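Local coordinates for uncharacterized ABC transporter solute-binding protein yclQ (Bacillus subtilis subsp. subtilis str. 168, PDB 3GFV), which binds iron-free and ferric petrobactin, and the precursor 3,4-dihydroxybenzoic acid, as the solute-binding component of the YclNOPQ ABC transporter that takes up ferric-petrobactin, at residues 248-253 / 266-271; 175-178 / 183-186; 221-226 / 256-261. All coordinates share one frame; numbering follows the deposited sequence.

In the fold
All three contacts lie in the lobe built around the mixed sheet of strands 173-180, 183-187, 203-204, 216-218, 230-235 and 266-268. From the N terminus, contact 2 comes first and closes a short hairpin between strands 173-180 and 183-187 before the others begin. Contact 3 then opens on helix 220-226 and contact 1 on helix 246-250; contact 3 closes at 256-261 before contact 1 closes at 266-271, so these two cross. All three contacts meet where V249 packs on I223, I184 and I177, joining helices 220-226 and 246-250 to the sheet. V266 also touches A260 and V261, linking contacts 1 and 3 again.

Contact 1. Residues 248-253 / 266-271; sequences QVVEND and VIYLDS
The Y268 ring meets V250 edge-on: CG2 of V250 sits near the ring plane, beside the hydroxyl end, while one face of the ring carries CG1 of V266, two residues earlier on the same strand, 3.5 Å above the plane and displaced toward the rim. CG2 of V250 lies 3.1 Å from Y268 OH, an unusually close methyl-oxygen approach, and 4.1 Å from Y268 CZ. What brings that methyl forward is the valine's first torsion (chi1 -58°), which places CG2 between the backbone N and the carbonyl carbon and leaves CG1 to turn toward the strand. There CG1 of V250 touches CG1 of V266 at 4.1 Å, the two branched side chains crossing at a slant. V250 thus uses one branch for the tyrosine and the other for the valine.

The arrangement belongs to a beta-alpha-beta crossover. Strand 230-235 leads through helices 236-240, 246-250 and 259-262 into strand 266-268, which pairs in parallel with the strand it started from; I267 bonds through its backbone to L231 and V233. V250 also packs on L231, so the last turn of helix 246-250 bears on both neighbouring strands.

Toward the solvent the contact thins out. E251, the first residue to leave helical geometry, swings its carboxylate toward the phenol, but OE2 stops 4.3 Å from Y268 OH, too far for a hydrogen bond, and its OE1 makes a long, weak ion pair with K247. Just past the strand, the D270 side chain caps helix 271-276.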
loop_
_atom_site.group_PDB
_atom_site.type_symbol
_atom_site.label_atom_id
_atom_site.label_comp_id
_atom_site.label_asym_id
_atom_site.label_seq_id
_atom_site.Cartn_x
_atom_site.Cartn_y
_atom_site.Cartn_z
ATOM N N GLN A 248 -13.128 16.766 -11.456
ATOM C CA GLN A 248 -12.735 18.040 -12.032
ATOM C C GLN A 248 -11.488 17.819 -12.866
ATOM O O GLN A 248 -11.218 18.587 -13.784
ATOM C CB GLN A 248 -12.511 19.115 -10.966
ATOM C CG GLN A 248 -11.229 18.990 -10.157
ATOM C CD GLN A 248 -11.234 19.913 -8.938
ATOM O OE1 GLN A 248 -10.412 20.827 -8.832
ATOM N NE2 GLN A 248 -12.177 19.688 -8.027
ATOM N N VAL A 249 -10.723 16.770 -12.551
ATOM C CA VAL A 249 -9.570 16.494 -13.381
ATOM C C VAL A 249 -9.987 15.734 -14.634
ATOM O O VAL A 249 -9.731 16.172 -15.743
ATOM C CB VAL A 249 -8.475 15.679 -12.672
ATOM C CG1 VAL A 249 -7.339 15.365 -13.678
ATOM C CG2 VAL A 249 -7.942 16.432 -11.446
ATOM N N VAL A 250 -10.628 14.590 -14.457
ATOM C CA VAL A 250 -10.711 13.657 -15.580
ATOM C C VAL A 250 -11.837 13.995 -16.526
ATOM O O VAL A 250 -11.814 13.617 -17.695
ATOM C CB VAL A 250 -10.838 12.193 -15.130
ATOM C CG1 VAL A 250 -9.653 11.814 -14.247
ATOM C CG2 VAL A 250 -12.153 11.986 -14.417
ATOM N N GLU A 251 -12.823 14.722 -16.022
ATOM C CA GLU A 251 -13.939 15.126 -16.862
ATOM C C GLU A 251 -13.770 16.565 -17.360
ATOM O O GLU A 251 -14.654 17.113 -18.018
ATOM C CB GLU A 251 -15.262 14.871 -16.126
ATOM C CG GLU A 251 -15.438 13.366 -15.851
ATOM C CD GLU A 251 -16.634 13.037 -14.989
ATOM O OE1 GLU A 251 -17.580 13.853 -14.942
ATOM O OE2 GLU A 251 -16.629 11.951 -14.363
ATOM N N ASN A 252 -12.609 17.155 -17.079
ATOM C CA ASN A 252 -12.303 18.493 -17.598
ATOM C C ASN A 252 -12.273 18.519 -19.133
ATOM O O ASN A 252 -11.692 17.634 -19.765
ATOM C CB ASN A 252 -10.949 18.963 -17.094
ATOM C CG ASN A 252 -10.761 20.434 -17.289
ATOM O OD1 ASN A 252 -10.530 20.913 -18.408
ATOM N ND2 ASN A 252 -10.910 21.182 -16.206
ATOM N N ASP A 253 -12.886 19.535 -19.726
ATOM C CA ASP A 253 -12.913 19.676 -21.179
ATOM C C ASP A 253 -11.525 19.560 -21.816
ATOM O O ASP A 253 -11.381 19.038 -22.927
ATOM C CB ASP A 253 -13.554 21.018 -21.563
ATOM C CG ASP A 253 -13.531 21.273 -23.062
ATOM O OD1 ASP A 253 -14.506 20.880 -23.735
ATOM O OD2 ASP A 253 -12.539 21.850 -23.566
ATOM N N VAL A 266 -10.303 5.282 -17.837
ATOM C CA VAL A 266 -9.898 5.852 -16.562
ATOM C C VAL A 266 -10.229 4.804 -15.513
ATOM O O VAL A 266 -11.349 4.288 -15.454
ATOM C CB VAL A 266 -10.598 7.195 -16.259
ATOM C CG1 VAL A 266 -10.072 7.769 -14.939
ATOM C CG2 VAL A 266 -10.328 8.187 -17.385
ATOM N N ILE A 267 -9.230 4.458 -14.718
ATOM C CA ILE A 267 -9.390 3.437 -13.682
ATOM C C ILE A 267 -9.319 4.121 -12.330
ATOM O O ILE A 267 -8.274 4.665 -11.950
ATOM C CB ILE A 267 -8.313 2.375 -13.859
ATOM C CG1 ILE A 267 -8.495 1.730 -15.248
ATOM C CG2 ILE A 267 -8.317 1.345 -12.696
ATOM C CD1 ILE A 267 -7.304 0.915 -15.723
ATOM N N TYR A 268 -10.456 4.139 -11.633
ATOM C CA TYR A 268 -10.544 4.795 -10.334
ATOM C C TYR A 268 -10.179 3.774 -9.259
ATOM O O TYR A 268 -10.976 2.904 -8.912
ATOM C CB TYR A 268 -11.943 5.354 -10.099
ATOM C CG TYR A 268 -12.334 6.359 -11.148
ATOM C CD1 TYR A 268 -12.002 7.695 -11.002
ATOM C CD2 TYR A 268 -12.986 5.966 -12.310
ATOM C CE1 TYR A 268 -12.344 8.626 -11.976
ATOM C CE2 TYR A 268 -13.327 6.891 -13.279
ATOM C CZ TYR A 268 -13.006 8.216 -13.101
ATOM O OH TYR A 268 -13.342 9.142 -14.067
ATOM N N LEU A 269 -8.962 3.887 -8.759
ATOM C CA LEU A 269 -8.453 2.945 -7.770
ATOM C C LEU A 269 -9.108 3.235 -6.424
ATOM O O LEU A 269 -9.621 4.326 -6.203
ATOM C CB LEU A 269 -6.925 3.018 -7.694
ATOM C CG LEU A 269 -6.205 2.563 -8.980
ATOM C CD1 LEU A 269 -4.695 2.832 -8.940
ATOM C CD2 LEU A 269 -6.516 1.086 -9.353
ATOM N N ASP A 270 -9.124 2.238 -5.543
ATOM C CA ASP A 270 -9.665 2.409 -4.193
ATOM C C ASP A 270 -8.698 3.273 -3.396
ATOM O O ASP A 270 -7.740 2.773 -2.816
ATOM C CB ASP A 270 -9.827 1.008 -3.580
ATOM C CG ASP A 270 -10.172 1.025 -2.091
ATOM O OD1 ASP A 270 -10.382 2.095 -1.489
ATOM O OD2 ASP A 270 -10.214 -0.078 -1.521
ATOM N N SER A 271 -8.957 4.586 -3.362
ATOM C CA SER A 271 -7.956 5.535 -2.891
ATOM C C SER A 271 -7.515 5.268 -1.457
ATOM O O SER A 271 -6.320 5.341 -1.143
ATOM C CB SER A 271 -8.466 6.969 -3.027
ATOM O OG SER A 271 -8.811 7.253 -4.392
#

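Contact 2. Residues 175-178 / 183-186; sequences LVIM and KISA
M178 and S185 face each other as an antiparallel hydrogen-bonded pair, and each gives the other one N-H and takes one at its carbonyl. The M178 N-H points at S185 O (2.9 Å, 161° at the hydrogen), and S185 N returns an equivalent bond to M178 O at 2.9 Å; both donors lie in the plane of the carbonyl they reach. M178 O has a second donor, a water 2.8 Å away, and the same water lies 2.8 Å from S185 OG. That hydroxyl, set between backbone N and carbonyl carbon by a chi1 of 54°, is also hydrogen-bonded to H214 O. The CE methyl of selenomethionine M178 curls back alongside it.

Next in register, I177 and A186 form the non-hydrogen-bonded pair of this beta hairpin. Here CA-H groups supplement the conventional bonds: I177 CA lies 3.2 Å from S185 O, and A186 CA reaches V176 O at 3.5 Å, V176 being also backbone-bonded to F187. On the other side of strand 173-180, I177 bonds through its backbone to F232 and I234.

On the face carrying I177 the two isoleucines cross at an angle, with I184 CG2 3.7 Å from I177 CB, and both pack on I223. The water and S185 hydroxyl lie on the M178 face, so polar groups there are paired beside hydrocarbon, while apolar side chains meet the I177 face.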
loop_
_atom_site.group_PDB
_atom_site.type_symbol
_atom_site.label_atom_id
_atom_site.label_comp_id
_atom_site.label_asym_id
_atom_site.label_seq_id
_atom_site.Cartn_x
_atom_site.Cartn_y
_atom_site.Cartn_z
ATOM N N LEU A 175 -0.702 5.974 -17.373
ATOM C CA LEU A 175 -0.192 7.027 -16.505
ATOM C C LEU A 175 -0.896 6.918 -15.151
ATOM O O LEU A 175 -2.109 6.736 -15.104
ATOM C CB LEU A 175 -0.468 8.400 -17.126
ATOM C CG LEU A 175 -0.141 9.621 -16.259
ATOM C CD1 LEU A 175 1.373 9.725 -16.025
ATOM C CD2 LEU A 175 -0.708 10.941 -16.891
ATOM N N VAL A 176 -0.134 7.036 -14.066
ATOM C CA VAL A 176 -0.707 7.010 -12.714
ATOM C C VAL A 176 -0.667 8.401 -12.102
ATOM O O VAL A 176 0.402 9.020 -12.019
ATOM C CB VAL A 176 0.098 6.052 -11.800
ATOM C CG1 VAL A 176 -0.556 5.958 -10.410
ATOM C CG2 VAL A 176 0.187 4.655 -12.438
ATOM N N ILE A 177 -1.821 8.891 -11.662
ATOM C CA ILE A 177 -1.884 10.235 -11.045
ATOM C C ILE A 177 -2.614 10.184 -9.724
ATOM O O ILE A 177 -3.478 9.342 -9.518
ATOM C CB ILE A 177 -2.564 11.301 -11.913
ATOM C CG1 ILE A 177 -4.006 10.896 -12.282
ATOM C CG2 ILE A 177 -1.695 11.627 -13.157
ATOM C CD1 ILE A 177 -4.807 11.973 -12.964
HETATM N N MSE A 178 -2.280 11.125 -8.845
HETATM C CA MSE A 178 -3.041 11.310 -7.621
HETATM C C MSE A 178 -3.582 12.735 -7.610
HETATM O O MSE A 178 -2.856 13.700 -7.934
HETATM C CB MSE A 178 -2.189 11.011 -6.379
HETATM C CG MSE A 178 -2.947 11.226 -5.089
HETATM SE SE MSE A 178 -1.824 10.632 -3.576
HETATM C CE MSE A 178 -0.669 12.150 -3.570
ATOM N N LYS A 183 -5.093 19.570 -7.191
ATOM C CA LYS A 183 -3.721 19.469 -7.691
ATOM C C LYS A 183 -3.431 18.019 -8.102
ATOM O O LYS A 183 -3.873 17.070 -7.448
ATOM C CB LYS A 183 -2.702 19.912 -6.641
ATOM C CG LYS A 183 -2.530 21.439 -6.487
ATOM C CD LYS A 183 -3.739 22.207 -6.986
ATOM C CE LYS A 183 -3.690 23.673 -6.559
ATOM N NZ LYS A 183 -5.047 24.293 -6.597
ATOM N N ILE A 184 -2.678 17.856 -9.178
ATOM C CA ILE A 184 -2.377 16.511 -9.681
ATOM C C ILE A 184 -0.896 16.218 -9.525
ATOM O O ILE A 184 -0.066 17.095 -9.741
ATOM C CB ILE A 184 -2.677 16.456 -11.191
ATOM C CG1 ILE A 184 -4.085 16.958 -11.480
ATOM C CG2 ILE A 184 -2.480 15.044 -11.727
ATOM C CD1 ILE A 184 -4.276 17.387 -12.933
ATOM N N SER A 185 -0.546 14.992 -9.152
ATOM C CA SER A 185 0.843 14.590 -9.193
ATOM C C SER A 185 0.969 13.245 -9.895
ATOM O O SER A 185 0.049 12.439 -9.848
ATOM C CB SER A 185 1.447 14.549 -7.797
ATOM O OG SER A 185 0.652 13.734 -6.961
ATOM N N ALA A 186 2.104 13.035 -10.554
ATOM C CA ALA A 186 2.326 11.850 -11.383
ATOM C C ALA A 186 3.307 10.906 -10.731
ATOM O O ALA A 186 4.235 11.345 -10.054
ATOM C CB ALA A 186 2.846 12.267 -12.786
HETATM O O HOH W 1 -1.523 15.065 -5.902
#

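Contact 3. Residues 221-226 / 256-261; sequences EYISKT and KNVNAV
V258 inserts a single methyl, CG2, against the side of helix 220-226, where I223 and S224 receive it. This is layer packing of the alpha/beta, periplasmic-binding-protein kind: the helix lies over the sheet, and the turn leading into helix 259-262 closes against its flank. The tight part is small and wholly apolar on the valine side. CG2 of V258 rests 3.8 Å from S224 CA and 3.9 Å from I223 O, so it touches backbone more closely than side chain. Within helix 220-226 its side-chain partner is CG2 of I223, at 4.1 Å, where the two residues cross at about a right angle. With CG2 anti to the backbone N, I223 offers that methyl to V258, while CG1 and CD1 run toward I177 and I184 in the sheet.

Away from this point the contact loosens quickly. S224 CB stays 4.6 Å from V258 CG2, and the serine packs instead on Y254, while K225 starts away from the partner segment and is exposed, as is N257. V258 holds the N-cap position of its helix but has no polar side chain to offer; close by, N227 OD1 accepts from N259 N, and N259 ND2 bonds D229 OD1.

Within helix 220-226, the T226 side chain folds back onto the preceding turn: its OG1 stands 3.4 Å above the centre of the Y222 ring, and Y222 O accepts from both T226 OG1 (2.8 Å) and T226 N, which come from opposite faces of its carbonyl plane.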
loop_
_atom_site.group_PDB
_atom_site.type_symbol
_atom_site.label_atom_id
_atom_site.label_comp_id
_atom_site.label_asym_id
_atom_site.label_seq_id
_atom_site.Cartn_x
_atom_site.Cartn_y
_atom_site.Cartn_z
ATOM N N GLU A 221 -2.271 20.088 -18.764
ATOM C CA GLU A 221 -1.579 20.070 -20.040
ATOM C C GLU A 221 -0.601 18.905 -20.114
ATOM O O GLU A 221 -0.311 18.408 -21.197
ATOM C CB GLU A 221 -0.821 21.373 -20.283
ATOM C CG GLU A 221 -1.699 22.571 -20.616
ATOM C CD GLU A 221 -2.140 23.345 -19.379
ATOM O OE1 GLU A 221 -2.119 22.760 -18.265
ATOM O OE2 GLU A 221 -2.501 24.543 -19.526
ATOM N N TYR A 222 -0.068 18.505 -18.961
ATOM C CA TYR A 222 0.822 17.353 -18.910
ATOM C C TYR A 222 0.081 16.058 -19.276
ATOM O O TYR A 222 0.611 15.217 -19.981
ATOM C CB TYR A 222 1.421 17.193 -17.505
ATOM C CG TYR A 222 2.185 15.913 -17.359
ATOM C CD1 TYR A 222 3.489 15.811 -17.830
ATOM C CD2 TYR A 222 1.611 14.783 -16.764
ATOM C CE1 TYR A 222 4.204 14.620 -17.718
ATOM C CE2 TYR A 222 2.317 13.602 -16.650
ATOM C CZ TYR A 222 3.605 13.518 -17.113
ATOM O OH TYR A 222 4.288 12.321 -16.995
ATOM N N ILE A 223 -1.148 15.910 -18.798
ATOM C CA ILE A 223 -1.933 14.717 -19.135
ATOM C C ILE A 223 -2.194 14.671 -20.649
ATOM O O ILE A 223 -2.048 13.633 -21.292
ATOM C CB ILE A 223 -3.244 14.688 -18.345
ATOM C CG1 ILE A 223 -2.939 14.532 -16.850
ATOM C CG2 ILE A 223 -4.128 13.533 -18.794
ATOM C CD1 ILE A 223 -4.159 14.695 -15.978
ATOM N N SER A 224 -2.549 15.819 -21.204
ATOM C CA SER A 224 -2.808 15.961 -22.631
ATOM C C SER A 224 -1.551 15.654 -23.435
ATOM O O SER A 224 -1.572 14.903 -24.423
ATOM C CB SER A 224 -3.299 17.385 -22.910
ATOM O OG SER A 224 -3.407 17.616 -24.306
ATOM N N LYS A 225 -0.427 16.227 -23.039
ATOM C CA LYS A 225 0.763 15.968 -23.842
ATOM C C LYS A 225 1.259 14.531 -23.728
ATOM O O LYS A 225 1.864 13.999 -24.649
ATOM C CB LYS A 225 1.872 16.986 -23.586
ATOM C CG LYS A 225 2.813 16.660 -22.497
ATOM C CD LYS A 225 4.125 17.387 -22.727
ATOM C CE LYS A 225 5.034 17.269 -21.526
ATOM N NZ LYS A 225 6.327 17.989 -21.733
ATOM N N THR A 226 0.995 13.897 -22.585
ATOM C CA THR A 226 1.380 12.509 -22.383
ATOM C C THR A 226 0.454 11.553 -23.122
ATOM O O THR A 226 0.907 10.516 -23.606
ATOM C CB THR A 226 1.377 12.195 -20.885
ATOM O OG1 THR A 226 2.320 13.065 -20.250
ATOM C CG2 THR A 226 1.740 10.727 -20.630
ATOM N N LYS A 256 -10.503 15.994 -22.733
ATOM C CA LYS A 256 -11.581 15.167 -23.266
ATOM C C LYS A 256 -11.099 14.268 -24.389
ATOM O O LYS A 256 -11.619 13.167 -24.575
ATOM C CB LYS A 256 -12.745 16.027 -23.763
ATOM C CG LYS A 256 -12.437 16.814 -25.013
ATOM C CD LYS A 256 -13.613 17.732 -25.362
ATOM C CE LYS A 256 -13.238 18.699 -26.476
ATOM N NZ LYS A 256 -14.268 19.762 -26.659
ATOM N N ASN A 257 -10.089 14.718 -25.126
ATOM C CA ASN A 257 -9.555 13.909 -26.211
ATOM C C ASN A 257 -8.398 12.975 -25.868
ATOM O O ASN A 257 -7.898 12.276 -26.757
ATOM C CB ASN A 257 -9.156 14.789 -27.405
ATOM C CG ASN A 257 -10.329 15.513 -27.982
ATOM O OD1 ASN A 257 -11.422 14.955 -28.037
ATOM N ND2 ASN A 257 -10.128 16.770 -28.397
ATOM N N VAL A 258 -7.980 12.938 -24.599
ATOM C CA VAL A 258 -6.944 11.998 -24.176
ATOM C C VAL A 258 -7.471 10.565 -24.390
ATOM O O VAL A 258 -8.617 10.275 -24.070
ATOM C CB VAL A 258 -6.537 12.234 -22.685
ATOM C CG1 VAL A 258 -5.686 11.078 -22.144
ATOM C CG2 VAL A 258 -5.771 13.553 -22.527
ATOM N N ASN A 259 -6.638 9.683 -24.929
ATOM C CA ASN A 259 -7.052 8.298 -25.166
ATOM C C ASN A 259 -7.813 7.691 -23.980
ATOM O O ASN A 259 -8.953 7.238 -24.127
ATOM C CB ASN A 259 -5.845 7.447 -25.539
ATOM C CG ASN A 259 -5.367 7.712 -26.958
ATOM O OD1 ASN A 259 -5.937 8.538 -27.675
ATOM N ND2 ASN A 259 -4.315 7.032 -27.361
ATOM N N ALA A 260 -7.192 7.702 -22.801
ATOM C CA ALA A 260 -7.814 7.088 -21.628
ATOM C C ALA A 260 -9.206 7.660 -21.341
ATOM O O ALA A 260 -10.116 6.938 -20.919
ATOM C CB ALA A 260 -6.922 7.247 -20.398
ATOM N N VAL A 261 -9.366 8.958 -21.564
ATOM C CA VAL A 261 -10.643 9.602 -21.294
ATOM C C VAL A 261 -11.693 9.254 -22.359
ATOM O O VAL A 261 -12.776 8.760 -22.026
ATOM C CB VAL A 261 -10.497 11.119 -21.123
ATOM C CG1 VAL A 261 -11.863 11.784 -20.928
ATOM C CG2 VAL A 261 -9.606 11.424 -19.953
#